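Local coordinates for protein transcriptional regulator (Saccharomonospora viridis, PDB 4KWA) that is the TetR-like part of a longer protein that probably represses transcription by binding DNA, and holds a choline ion in its regulatory domain, at residues A75-L81 with Q140-R144; E86-T91 with V175-R179; R96-S100 with G163-L167; W102-W106 with D117-D121; I130-R135 with A148-A152. All blocks are in the same frame, centred on the assembly; numbering follows the deposited sequence.

How the contacts relate
All five contacts lie in the all-helical C-terminal regulatory domain. Contact 1 and contact 5, with centres about 11 Å apart, form the end remote from the chain centre and touch through Phe143, which packs on the backbone of helix 113-139. Contacts 2 and 3, centres about 9 Å apart, meet round the choline pocket, where Trp99 is hydrogen-bonded to the carbonyl of Gln88. Contact 4 shares helix 94-109 with contact 3, centres about 14 Å apart, and is nested inside its loop; both touch the second subunit. Contact 5 follows contact 4 along helix 113-139 and shares helix 148-168 with contact 3. Ligand pocket and dimer interface therefore draw on the same helices.

Contact 1 (A75-L81 with Q140-R144); sequences ADARERL and QGVFR
Gln140 reaches across to the start of helix 77-86 with both ends of its amide. Its CG is anti to the carbonyl carbon (chi1 -70°) and the chain beyond is extended, which carries the amide to the backbone of Ala75 and Ala77. NE2 donates to Ala75 O at 3.0 Å, with the acceptor lying in the amide plane, while OE1 accepts from Ala77 N at 3.1 Å along a nearly straight N-H line of 170°. One side chain thus grips a carbonyl and an amide two residues apart, spanning Asp76, whose own OD2 caps Arg78 N at 2.9 Å. Gly141, at positive phi, ends helix 113-139 in a Schellman motif. Val142 then sets CG1 against the CB of Arg78, a loose touch at 4.3 Å. Phe143 follows, and its CZ comes to 3.7 Å from Ala77 O and 3.8 Å from Leu81 CD2, all at an oblique approach to the ring; Ile190 of helix 175-190 also packs on Phe143 and Leu81. Farther out, Arg78 NE forms a salt bridge with Glu187. The geometry is that of an N-capped helix start, with Asp76 as the N-cap, tied to the turn that follows helix 113-139 in an all-helical TetR regulatory domain.

Contact 2 (E86-T91 with V175-R179); sequences ELQLPT and VDHMR
Glu86 meets Arg179 in a two-pronged salt bridge at the start of a type I beta turn, Glu86 to Leu89, which leads from helix 77-86 in the TetR-type regulatory domain. Both carboxylate oxygens use syn lone pairs: OE1 takes Arg179 NE at 2.8 Å, and OE2 takes Arg179 NH2 at 3.1 Å. The carboxylate and guanidinium planes are only 13° apart. Gln88 belongs to the choline pocket. Leu89 enters the face of helix 175-190 with its two methyls divided. CD1 lies 3.4 Å from Arg179 NE, where the leucine crosses the arginine at about a right angle, whereas CD2 lies 3.9 Å from Met178 CG. Pro90 is the centre of an inverse gamma turn, and its CD lies 3.7 Å from the selenium of Met178, the two side chains reaching toward each other; Met178 is a selenomethionine whose extended chain, with CG anti to the backbone N (chi1 170°), carries SE there. Thr91 closes the series by laying CG2 across Val175 CG1 at 4.0 Å. The guanidinium has a third anchor within its own helix: Arg179 NH1 donates to the anti lone pair of Asp176 OD1 at 3.0 Å, with that oxygen only 4° out of the guanidinium plane.

Contact 3 (R96-S100 with G163-L167); sequences RDEWS and GIQVL. With CHT (choline ion), chain E.
Trp99 turns its indole towards Gly163 on helix 148-168, and its atoms can be followed outward one by one. CB meets Leu167 CD2 at 3.8 Å. With CG on the side of the backbone N (chi1 -85°) and the ring turned by a chi2 of 82°, the six-membered ring is carried to the other helix. There CZ3 lies 3.6 Å from Gly163 CA and CH2 nearly as close, an oblique approach; the glycine has no side chain and lets the indole come directly onto its CA. Further along the pyrrole side, NE1 donates to the carbonyl of Gln88. One indole face receives the choline: methyl C7 stands 3.6 Å above the plane, offset toward the rim, and is 3.7 Å from CE2. The quaternary ammonium group thus rests against an aromatic face. Beside the tryptophan, Leu167 lies against Arg96, with CG 3.7 Å from NE and CD1 over one face of the guanidinium. A water joins Arg96 NH1 to Leu167 O at 2.9 Å from each, lying at the guanidinium edge. The axes of segments 96-100 and 163-167 cross at -104°, 11.2 Å apart; they belong to helices 94-109 and 148-168. Pro90 packs on Trp99, Val166 and Leu167, while Ile164 packs on Trp106 and Leu167 on Thr110, both of the second subunit.

Contact 4 (W102-W106 with D117-D121); sequences WLQVW and DLYND
In the regulatory domain, beside the dimer interface, helix 94-109 meets helix 113-139 through Tyr119, which is received by Trp102, Val105 and Trp106. The tyrosine CG is anti to the backbone N (chi1 173°), a setting that sends the ring across to the other helix. Its flank is met by Trp102: Tyr119 CD1 lies 3.9 Å from CE3 of the indole, which comes to the tyrosine ring at its edge, near its plane. Val105 sits nearer the root of the side chain, with CG1 4.0 Å from Tyr119 CB. Trp102 also borders the bound choline, so the same indole serves both the ligand pocket and this helix pair. The short segment axes stand 11.2 Å apart and cross at -121°, a wide separation bridged by large aromatic side chains within the helical bundle of a TetR-type domain. Trp106 provides the offset edge-to-face aromatic pair: the edge of its five-membered ring is turned toward the face of Tyr119, with centroids 5.2 Å apart and planes at 79°. Its NE1 donates a weak hydrogen bond to Tyr119 OH, 3.2 Å long and strongly bent. Beyond the pair, Trp106 packs on Ile164 of its own chain and on Ile164 of the second subunit, while Tyr119 touches Thr168 of that subunit. At the margin, the edge of Trp102 brings CH2 to 4.4 Å from Leu118 CD2.

Contact 5 (I130-R135 with A148-A152); sequences IAMTIR and ADELA
Apolar contacts dominate where Ile134 and Ala131 of segment 130-135, on helix 113-139, face Ala148, Leu151 and Ala152. Ile134 CD1 and Leu151 CG are only 3.5 Å apart, tighter than usual for two carbons. The isoleucine splits its branches between partners: CG1 is anti to the carbonyl carbon (chi1 -67°) and carries CD1 to Leu151, while CG2, anti to the backbone N, rests 3.8 Å from Ala148 CB. Ala131 CB and Ala152 CB approach to 4.0 Å, and Ile130 CG2 lies 3.8 Å from Ala152 CA. Small residues let the backbones come near: Ala131 and Ala148 have CA atoms 5.3 Å apart, and the short axes approach to 8.6 Å at a crossing angle of 128°. This close helix-helix packing joins the C-terminal part of helix 113-139 to the start of helix 148-168 in the TetR-type regulatory bundle, with Leu151 also touching Phe185 and Ile190 of helix 175-190. Polar contacts lie at the margin. Arg135 runs extended over Ala148, whose CB meets its CG and sits over one face of the guanidinium. At the guanidinium edge, NH2 reaches Asp149 OD2 at 3.2 Å in a salt bridge; the hydrogen bond within it is weak and bent, and the two planes are 65° apart. Through solvent, a water donates to Asp149 OD1 at 3.0 Å, its approach to Arg135 NH2 being too short to be certain, and the same OD1 is hydrogen-bonded to the hydroxyl of Tyr127.

Contact 1 (A75-L81 with Q140-R144)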
# COMPACT_ATOMS: atom_id res chain seq x y z
N ALA A 75 21.92 19.13 -11.12
CA ALA A 75 21.45 20.47 -10.62
C ALA A 75 20.08 20.89 -11.12
O ALA A 75 19.39 21.69 -10.46
CB ALA A 75 22.48 21.58 -10.94
N ASP A 76 19.66 20.38 -12.29
CA ASP A 76 18.37 20.76 -12.87
C ASP A 76 17.25 20.06 -12.06
O ASP A 76 17.25 18.84 -11.91
CB ASP A 76 18.28 20.41 -14.35
CG ASP A 76 17.00 20.93 -14.98
OD1 ASP A 76 17.04 22.04 -15.54
OD2 ASP A 76 15.94 20.33 -14.80
N ALA A 77 16.27 20.79 -11.52
CA ALA A 77 15.30 20.12 -10.70
C ALA A 77 14.37 19.15 -11.48
O ALA A 77 13.93 18.19 -10.93
CB ALA A 77 14.49 21.15 -9.88
N ARG A 78 14.12 19.37 -12.77
CA ARG A 78 13.28 18.40 -13.48
C ARG A 78 14.03 17.08 -13.54
O ARG A 78 13.42 16.00 -13.26
CB ARG A 78 12.88 18.81 -14.91
CG ARG A 78 12.13 17.69 -15.66
CD ARG A 78 11.76 17.92 -17.13
NE ARG A 78 11.57 16.60 -17.73
CZ ARG A 78 12.59 15.78 -18.00
NH1 ARG A 78 13.84 16.16 -17.72
NH2 ARG A 78 12.39 14.56 -18.49
N GLU A 79 15.30 17.14 -13.91
CA GLU A 79 16.12 15.90 -13.97
C GLU A 79 16.18 15.29 -12.56
O GLU A 79 16.07 14.08 -12.41
CB GLU A 79 17.55 16.12 -14.49
CG GLU A 79 18.27 14.79 -14.72
CD GLU A 79 17.63 13.90 -15.81
OE1 GLU A 79 16.81 14.39 -16.64
OE2 GLU A 79 17.95 12.68 -15.84
N ARG A 80 16.37 16.11 -11.52
CA ARG A 80 16.40 15.56 -10.18
C ARG A 80 15.11 14.79 -9.81
O ARG A 80 15.16 13.65 -9.32
CB ARG A 80 16.66 16.65 -9.11
CG ARG A 80 18.01 17.21 -9.05
CD ARG A 80 18.14 18.23 -7.93
NE ARG A 80 18.19 17.66 -6.62
CZ ARG A 80 19.30 17.20 -6.03
NH1 ARG A 80 20.43 17.06 -6.72
NH2 ARG A 80 19.26 16.75 -4.77
N LEU A 81 13.97 15.44 -10.04
CA LEU A 81 12.63 14.83 -9.75
C LEU A 81 12.46 13.53 -10.58
O LEU A 81 12.05 12.49 -10.05
CB LEU A 81 11.55 15.85 -9.99
CG LEU A 81 10.21 15.45 -9.44
CD1 LEU A 81 10.25 15.27 -7.93
CD2 LEU A 81 9.11 16.44 -9.86
N GLN A 140 13.73 27.87 -10.07
CA GLN A 140 14.40 27.78 -11.37
C GLN A 140 13.44 28.15 -12.56
O GLN A 140 13.89 28.28 -13.70
CB GLN A 140 14.94 26.34 -11.56
CG GLN A 140 16.12 25.99 -10.64
CD GLN A 140 16.70 24.60 -10.91
OE1 GLN A 140 16.16 23.84 -11.67
NE2 GLN A 140 17.83 24.30 -10.31
N GLY A 141 12.13 28.20 -12.30
CA GLY A 141 11.09 28.52 -13.27
C GLY A 141 10.71 27.36 -14.17
O GLY A 141 10.07 27.54 -15.22
N VAL A 142 11.04 26.14 -13.78
CA VAL A 142 10.67 25.00 -14.62
C VAL A 142 9.43 24.28 -14.15
O VAL A 142 8.82 23.53 -14.94
CB VAL A 142 11.86 24.06 -14.86
CG1 VAL A 142 11.44 22.83 -15.63
CG2 VAL A 142 12.99 24.77 -15.62
N PHE A 143 9.05 24.54 -12.90
CA PHE A 143 7.88 23.97 -12.29
C PHE A 143 6.85 25.07 -11.98
O PHE A 143 7.24 26.16 -11.57
CB PHE A 143 8.13 23.20 -10.95
CG PHE A 143 8.99 21.98 -11.04
CD1 PHE A 143 9.14 21.26 -12.19
CD2 PHE A 143 9.55 21.50 -9.92
CE1 PHE A 143 9.97 20.11 -12.19
CE2 PHE A 143 10.38 20.41 -9.93
CZ PHE A 143 10.57 19.68 -11.09
N ARG A 144 5.59 24.73 -12.20
CA ARG A 144 4.42 25.59 -11.92
C ARG A 144 4.35 25.95 -10.42
O ARG A 144 4.65 25.12 -9.54
CB ARG A 144 3.08 24.80 -12.08
CG ARG A 144 2.39 24.57 -13.40
CD ARG A 144 0.88 24.41 -13.05
NE ARG A 144 0.56 23.13 -12.44
CZ ARG A 144 -0.32 22.91 -11.46
NH1 ARG A 144 -0.90 23.90 -10.76
NH2 ARG A 144 -0.51 21.66 -11.08

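Contact 2 (E86-T91 with V175-R179)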
# COMPACT_ATOMS: atom_id res chain seq x y z
N GLU A 86 12.46 7.66 -10.50
CA GLU A 86 13.03 6.44 -11.06
C GLU A 86 13.54 5.46 -9.93
O GLU A 86 13.44 4.21 -10.03
CB GLU A 86 14.17 6.79 -12.05
CG GLU A 86 14.88 5.56 -12.62
CD GLU A 86 14.04 4.81 -13.66
OE1 GLU A 86 13.13 5.42 -14.30
OE2 GLU A 86 14.31 3.60 -13.90
N LEU A 87 14.25 6.03 -8.97
CA LEU A 87 14.73 5.30 -7.78
C LEU A 87 13.61 4.63 -6.96
O LEU A 87 13.87 3.76 -6.16
CB LEU A 87 15.40 6.25 -6.83
CG LEU A 87 16.74 6.74 -7.22
CD1 LEU A 87 17.12 7.77 -6.17
CD2 LEU A 87 17.67 5.54 -7.23
N GLN A 88 12.35 5.05 -7.13
CA GLN A 88 11.25 4.46 -6.47
C GLN A 88 10.60 3.36 -7.23
O GLN A 88 9.66 2.79 -6.69
CB GLN A 88 10.14 5.48 -6.14
CG GLN A 88 10.62 6.74 -5.44
CD GLN A 88 11.78 6.57 -4.43
OE1 GLN A 88 12.82 7.31 -4.52
NE2 GLN A 88 11.63 5.69 -3.45
N LEU A 89 11.02 3.07 -8.46
CA LEU A 89 10.37 1.99 -9.18
C LEU A 89 10.74 0.65 -8.64
O LEU A 89 11.87 0.45 -8.28
CB LEU A 89 10.73 2.09 -10.66
CG LEU A 89 10.36 3.42 -11.26
CD1 LEU A 89 10.78 3.41 -12.72
CD2 LEU A 89 8.92 3.78 -11.10
N PRO A 90 9.83 -0.33 -8.65
CA PRO A 90 10.19 -1.62 -8.12
C PRO A 90 10.89 -2.44 -9.18
O PRO A 90 10.38 -3.49 -9.57
CB PRO A 90 8.84 -2.25 -7.80
CG PRO A 90 7.91 -1.56 -8.74
CD PRO A 90 8.35 -0.15 -8.76
N THR A 91 12.07 -1.99 -9.63
CA THR A 91 12.81 -2.73 -10.66
C THR A 91 13.35 -4.07 -10.13
O THR A 91 13.63 -4.28 -8.93
CB THR A 91 13.88 -1.83 -11.25
OG1 THR A 91 14.60 -1.22 -10.20
CG2 THR A 91 13.28 -0.70 -11.96
N VAL A 175 6.45 -2.25 -14.60
CA VAL A 175 7.30 -1.11 -14.16
C VAL A 175 7.32 -0.03 -15.29
O VAL A 175 7.36 1.15 -15.02
CB VAL A 175 8.74 -1.57 -13.88
CG1 VAL A 175 9.66 -0.39 -13.60
CG2 VAL A 175 8.81 -2.54 -12.72
N ASP A 176 7.45 -0.43 -16.59
CA ASP A 176 7.46 0.54 -17.70
C ASP A 176 6.20 1.39 -17.70
O ASP A 176 6.25 2.60 -17.86
CB ASP A 176 7.59 -0.15 -19.09
CG ASP A 176 8.99 -0.75 -19.34
OD1 ASP A 176 10.01 -0.26 -18.84
OD2 ASP A 176 9.08 -1.71 -20.13
N HIS A 177 5.05 0.77 -17.41
CA HIS A 177 3.77 1.54 -17.40
C HIS A 177 3.73 2.54 -16.23
O HIS A 177 3.33 3.67 -16.40
CB HIS A 177 2.58 0.62 -17.48
CG HIS A 177 2.49 -0.11 -18.81
ND1 HIS A 177 2.64 -1.48 -18.94
CD2 HIS A 177 2.34 0.36 -20.08
CE1 HIS A 177 2.52 -1.82 -20.21
NE2 HIS A 177 2.34 -0.72 -20.92
N MSE A 178 4.21 2.10 -15.07
CA MSE A 178 4.28 2.98 -13.90
C MSE A 178 5.20 4.18 -14.19
O MSE A 178 4.93 5.33 -13.79
CB MSE A 178 4.83 2.10 -12.73
CG MSE A 178 5.17 2.97 -11.55
SE MSE A 178 5.41 1.80 -9.96
CE MSE A 178 5.81 3.15 -8.68
N ARG A 179 6.33 3.89 -14.78
CA ARG A 179 7.29 4.90 -15.17
C ARG A 179 6.65 5.93 -16.07
O ARG A 179 6.77 7.08 -15.82
CB ARG A 179 8.54 4.33 -15.84
CG ARG A 179 9.62 5.36 -16.09
CD ARG A 179 10.83 4.82 -16.82
NE ARG A 179 11.59 3.87 -16.04
CZ ARG A 179 11.64 2.58 -16.28
NH1 ARG A 179 11.01 2.04 -17.28
NH2 ARG A 179 12.35 1.80 -15.51

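Contact 3 (R96-S100 with G163-L167)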
# COMPACT_ATOMS: atom_id res chain seq x y z
N ARG A 96 12.78 -4.10 -6.09
CA ARG A 96 11.54 -4.94 -5.99
C ARG A 96 11.42 -5.54 -4.60
O ARG A 96 10.34 -5.47 -3.96
CB ARG A 96 11.57 -6.05 -7.03
CG ARG A 96 10.38 -6.99 -6.98
CD ARG A 96 9.13 -6.27 -7.39
NE ARG A 96 8.00 -7.18 -7.67
CZ ARG A 96 7.41 -7.38 -8.84
NH1 ARG A 96 6.36 -8.21 -8.90
NH2 ARG A 96 7.75 -6.73 -9.96
N ASP A 97 12.54 -6.03 -4.05
CA ASP A 97 12.53 -6.57 -2.67
C ASP A 97 12.19 -5.52 -1.65
O ASP A 97 11.48 -5.78 -0.66
CB ASP A 97 13.89 -7.19 -2.36
CG ASP A 97 14.13 -8.52 -3.07
OD1 ASP A 97 13.21 -9.09 -3.62
OD2 ASP A 97 15.28 -8.94 -3.12
N GLU A 98 12.76 -4.32 -1.80
CA GLU A 98 12.43 -3.26 -0.87
C GLU A 98 10.94 -3.01 -0.87
O GLU A 98 10.32 -2.95 0.19
CB GLU A 98 13.26 -2.01 -1.17
CG GLU A 98 14.74 -2.22 -0.86
CD GLU A 98 15.56 -0.96 -1.15
OE1 GLU A 98 15.02 0.00 -1.68
OE2 GLU A 98 16.74 -0.91 -0.80
N TRP A 99 10.33 -2.96 -2.08
CA TRP A 99 8.91 -2.80 -2.12
C TRP A 99 8.21 -3.89 -1.37
O TRP A 99 7.25 -3.62 -0.66
CB TRP A 99 8.40 -2.71 -3.58
CG TRP A 99 8.46 -1.32 -4.17
CD1 TRP A 99 9.52 -0.70 -4.71
CD2 TRP A 99 7.40 -0.33 -4.13
NE1 TRP A 99 9.20 0.60 -5.07
CE2 TRP A 99 7.90 0.85 -4.73
CE3 TRP A 99 6.10 -0.33 -3.65
CZ2 TRP A 99 7.10 2.03 -4.90
CZ3 TRP A 99 5.30 0.85 -3.83
CH2 TRP A 99 5.81 2.01 -4.46
N SER A 100 8.65 -5.13 -1.59
CA SER A 100 8.05 -6.29 -0.92
C SER A 100 8.03 -6.11 0.59
O SER A 100 7.07 -6.49 1.25
CB SER A 100 8.79 -7.60 -1.28
OG SER A 100 8.69 -7.94 -2.66
N GLY A 163 2.73 1.38 -7.18
CA GLY A 163 3.58 0.23 -6.88
C GLY A 163 2.87 -1.01 -6.50
O GLY A 163 3.23 -2.12 -6.86
N ILE A 164 1.77 -0.79 -5.78
CA ILE A 164 0.88 -1.84 -5.41
C ILE A 164 0.32 -2.50 -6.65
O ILE A 164 0.29 -3.73 -6.71
CB ILE A 164 -0.25 -1.32 -4.47
CG1 ILE A 164 0.30 -0.76 -3.20
CG2 ILE A 164 -1.26 -2.46 -4.15
CD1 ILE A 164 -0.67 0.15 -2.44
N GLN A 165 -0.17 -1.71 -7.61
CA GLN A 165 -0.73 -2.22 -8.82
C GLN A 165 0.38 -3.10 -9.53
O GLN A 165 0.08 -4.22 -10.01
CB GLN A 165 -1.28 -1.06 -9.67
CG GLN A 165 -2.40 -0.30 -9.00
CD GLN A 165 -2.87 0.89 -9.82
OE1 GLN A 165 -2.51 1.00 -11.00
NE2 GLN A 165 -3.73 1.75 -9.23
N VAL A 166 1.64 -2.65 -9.52
CA VAL A 166 2.68 -3.50 -10.09
C VAL A 166 2.89 -4.80 -9.34
O VAL A 166 2.81 -5.91 -9.93
CB VAL A 166 4.02 -2.73 -10.25
CG1 VAL A 166 5.13 -3.64 -10.79
CG2 VAL A 166 3.78 -1.44 -11.07
N LEU A 167 3.12 -4.71 -8.04
CA LEU A 167 3.34 -5.92 -7.21
C LEU A 167 2.22 -6.97 -7.13
O LEU A 167 2.52 -8.20 -7.14
CB LEU A 167 3.87 -5.60 -5.85
CG LEU A 167 5.41 -5.44 -5.76
CD1 LEU A 167 5.92 -4.15 -6.37
CD2 LEU A 167 5.85 -5.47 -4.30
C4 CHT E . 8.88 4.78 0.99
C5 CHT E . 9.59 3.99 -0.11
C6 CHT E . 7.61 2.63 -0.68
C7 CHT E . 9.63 2.43 -1.92
C8 CHT E . 8.23 4.46 -2.06
O6 CHT E . 9.79 4.83 2.10
N1 CHT E . 8.76 3.39 -1.19
O HOH W 1 5.06 -9.41 -6.55

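Contact 4 (W102-W106 with D117-D121)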
# COMPACT_ATOMS: atom_id res chain seq x y z
N TRP A 102 8.40 -3.05 2.23
CA TRP A 102 7.56 -1.88 2.60
C TRP A 102 6.09 -2.21 2.66
O TRP A 102 5.43 -1.76 3.63
CB TRP A 102 7.85 -0.56 1.87
CG TRP A 102 9.26 -0.07 2.12
CD1 TRP A 102 10.25 0.00 1.20
CD2 TRP A 102 9.85 0.35 3.39
NE1 TRP A 102 11.42 0.47 1.78
CE2 TRP A 102 11.21 0.65 3.13
CE3 TRP A 102 9.37 0.43 4.73
CZ2 TRP A 102 12.07 1.12 4.12
CZ3 TRP A 102 10.22 0.92 5.72
CH2 TRP A 102 11.57 1.23 5.41
N LEU A 103 5.58 -3.00 1.72
CA LEU A 103 4.19 -3.45 1.80
C LEU A 103 3.95 -4.15 3.16
O LEU A 103 2.87 -4.03 3.80
CB LEU A 103 3.79 -4.41 0.67
CG LEU A 103 3.15 -3.84 -0.60
CD1 LEU A 103 4.04 -2.87 -1.31
CD2 LEU A 103 2.68 -4.88 -1.58
N GLN A 104 4.90 -4.94 3.62
CA GLN A 104 4.71 -5.65 4.91
C GLN A 104 4.77 -4.66 6.12
O GLN A 104 4.14 -4.84 7.17
CB GLN A 104 5.71 -6.78 5.03
CG GLN A 104 5.63 -7.80 3.93
CD GLN A 104 6.76 -8.82 4.08
OE1 GLN A 104 6.84 -9.54 5.09
NE2 GLN A 104 7.53 -8.91 3.09
N VAL A 105 5.62 -3.66 5.93
CA VAL A 105 5.77 -2.67 6.94
C VAL A 105 4.55 -1.84 7.13
O VAL A 105 4.17 -1.50 8.28
CB VAL A 105 7.01 -1.81 6.67
CG1 VAL A 105 7.10 -0.55 7.56
CG2 VAL A 105 8.20 -2.67 7.01
N TRP A 106 3.83 -1.59 6.03
CA TRP A 106 2.59 -0.82 6.21
C TRP A 106 1.66 -1.52 7.20
O TRP A 106 1.04 -0.90 8.07
CB TRP A 106 1.93 -0.58 4.83
CG TRP A 106 2.70 0.15 3.92
CD1 TRP A 106 3.63 1.14 4.19
CD2 TRP A 106 2.54 0.14 2.52
NE1 TRP A 106 4.10 1.64 3.05
CE2 TRP A 106 3.40 1.10 2.00
CE3 TRP A 106 1.72 -0.62 1.63
CZ2 TRP A 106 3.52 1.32 0.63
CZ3 TRP A 106 1.85 -0.40 0.26
CH2 TRP A 106 2.75 0.56 -0.22
N ASP A 117 7.30 4.17 14.03
CA ASP A 117 8.17 5.36 14.20
C ASP A 117 9.28 5.37 13.17
O ASP A 117 9.58 6.38 12.57
CB ASP A 117 8.82 5.40 15.59
CG ASP A 117 7.83 5.72 16.72
OD1 ASP A 117 6.64 5.98 16.40
OD2 ASP A 117 8.27 5.64 17.92
N LEU A 118 9.91 4.22 12.93
CA LEU A 118 10.91 4.16 11.94
C LEU A 118 10.32 4.45 10.55
O LEU A 118 10.92 5.23 9.80
CB LEU A 118 11.59 2.80 11.99
CG LEU A 118 12.79 2.56 11.04
CD1 LEU A 118 13.71 1.52 11.56
CD2 LEU A 118 12.37 2.18 9.61
N TYR A 119 9.19 3.83 10.20
CA TYR A 119 8.58 4.08 8.91
C TYR A 119 8.23 5.59 8.72
O TYR A 119 8.51 6.18 7.65
CB TYR A 119 7.28 3.26 8.75
CG TYR A 119 6.55 3.65 7.45
CD1 TYR A 119 7.04 3.23 6.24
CD2 TYR A 119 5.33 4.39 7.45
CE1 TYR A 119 6.43 3.63 5.05
CE2 TYR A 119 4.73 4.79 6.25
CZ TYR A 119 5.25 4.35 5.08
OH TYR A 119 4.63 4.66 3.93
N ASN A 120 7.73 6.19 9.75
CA ASN A 120 7.37 7.58 9.65
C ASN A 120 8.55 8.44 9.48
O ASN A 120 8.45 9.45 8.74
CB ASN A 120 6.57 8.04 10.82
CG ASN A 120 5.08 7.65 10.68
OD1 ASN A 120 4.46 7.95 9.65
ND2 ASN A 120 4.49 7.15 11.74
N ASP A 121 9.58 8.21 10.25
CA ASP A 121 10.75 9.07 10.00
C ASP A 121 11.30 8.85 8.61
O ASP A 121 11.80 9.78 8.02
CB ASP A 121 11.87 8.73 10.96
CG ASP A 121 11.60 9.20 12.33
OD1 ASP A 121 10.61 9.96 12.54
OD2 ASP A 121 12.37 8.78 13.19

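Contact 5 (I130-R135 with A148-A152)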
# COMPACT_ATOMS: atom_id res chain seq x y z
N ILE A 130 11.11 15.44 -1.67
CA ILE A 130 10.23 15.73 -2.77
C ILE A 130 9.81 17.17 -2.70
O ILE A 130 9.96 17.92 -3.72
CB ILE A 130 8.96 14.83 -2.70
CG1 ILE A 130 9.32 13.35 -2.84
CG2 ILE A 130 8.02 15.21 -3.83
CD1 ILE A 130 10.11 13.03 -4.08
N ALA A 131 9.34 17.61 -1.54
CA ALA A 131 8.89 18.99 -1.45
C ALA A 131 9.99 20.02 -1.77
O ALA A 131 9.79 21.07 -2.43
CB ALA A 131 8.26 19.23 -0.05
N MSE A 132 11.20 19.71 -1.30
CA MSE A 132 12.32 20.57 -1.54
C MSE A 132 12.62 20.60 -2.99
O MSE A 132 13.00 21.65 -3.50
CB MSE A 132 13.53 20.15 -0.71
CG MSE A 132 14.72 21.02 -1.02
SE MSE A 132 16.26 20.15 -0.13
CE MSE A 132 16.70 18.49 -1.16
N THR A 133 12.52 19.45 -3.67
CA THR A 133 12.80 19.44 -5.13
C THR A 133 11.81 20.31 -5.93
O THR A 133 12.16 21.04 -6.87
CB THR A 133 12.81 18.01 -5.58
OG1 THR A 133 13.76 17.33 -4.71
CG2 THR A 133 13.24 17.86 -7.11
N ILE A 134 10.55 20.19 -5.56
CA ILE A 134 9.51 21.01 -6.14
C ILE A 134 9.81 22.48 -5.97
O ILE A 134 9.76 23.20 -6.99
CB ILE A 134 8.11 20.60 -5.61
CG1 ILE A 134 7.82 19.19 -6.15
CG2 ILE A 134 7.05 21.57 -6.05
CD1 ILE A 134 6.73 18.47 -5.38
N ARG A 135 10.13 22.95 -4.75
CA ARG A 135 10.44 24.37 -4.55
C ARG A 135 11.70 24.80 -5.31
O ARG A 135 11.83 25.92 -5.78
CB ARG A 135 10.58 24.65 -3.02
CG ARG A 135 9.30 24.35 -2.28
CD ARG A 135 9.45 24.63 -0.78
NE ARG A 135 8.35 24.18 0.08
CZ ARG A 135 8.47 23.13 0.91
NH1 ARG A 135 9.67 22.47 1.05
NH2 ARG A 135 7.46 22.82 1.67
N ALA A 148 3.75 23.01 -2.56
CA ALA A 148 4.67 21.88 -2.64
C ALA A 148 4.39 20.79 -1.66
O ALA A 148 4.76 19.65 -1.88
CB ALA A 148 6.10 22.35 -2.46
N ASP A 149 3.79 21.13 -0.55
CA ASP A 149 3.46 20.12 0.41
C ASP A 149 2.27 19.22 -0.12
O ASP A 149 2.27 18.00 0.06
CB ASP A 149 3.02 20.84 1.70
CG ASP A 149 4.16 21.28 2.59
OD1 ASP A 149 4.65 20.43 3.35
OD2 ASP A 149 4.48 22.49 2.68
N GLU A 150 1.24 19.86 -0.66
CA GLU A 150 0.08 19.11 -1.19
C GLU A 150 0.55 18.24 -2.34
O GLU A 150 0.13 17.06 -2.44
CB GLU A 150 -1.05 20.04 -1.67
CG GLU A 150 -1.87 20.72 -0.58
CD GLU A 150 -2.86 19.79 0.18
OE1 GLU A 150 -3.71 20.38 0.89
OE2 GLU A 150 -2.84 18.52 0.10
N LEU A 151 1.45 18.80 -3.15
CA LEU A 151 2.03 18.10 -4.28
C LEU A 151 2.92 16.96 -3.83
O LEU A 151 2.86 15.91 -4.42
CB LEU A 151 2.75 19.07 -5.22
CG LEU A 151 3.43 18.38 -6.42
CD1 LEU A 151 2.45 17.49 -7.17
CD2 LEU A 151 4.00 19.42 -7.40
N ALA A 152 3.87 17.17 -2.88
CA ALA A 152 4.61 16.05 -2.32
C ALA A 152 3.64 14.95 -1.80
O ALA A 152 3.91 13.80 -1.94
CB ALA A 152 5.48 16.52 -1.18
O HOH W 2 7.57 21.03 3.36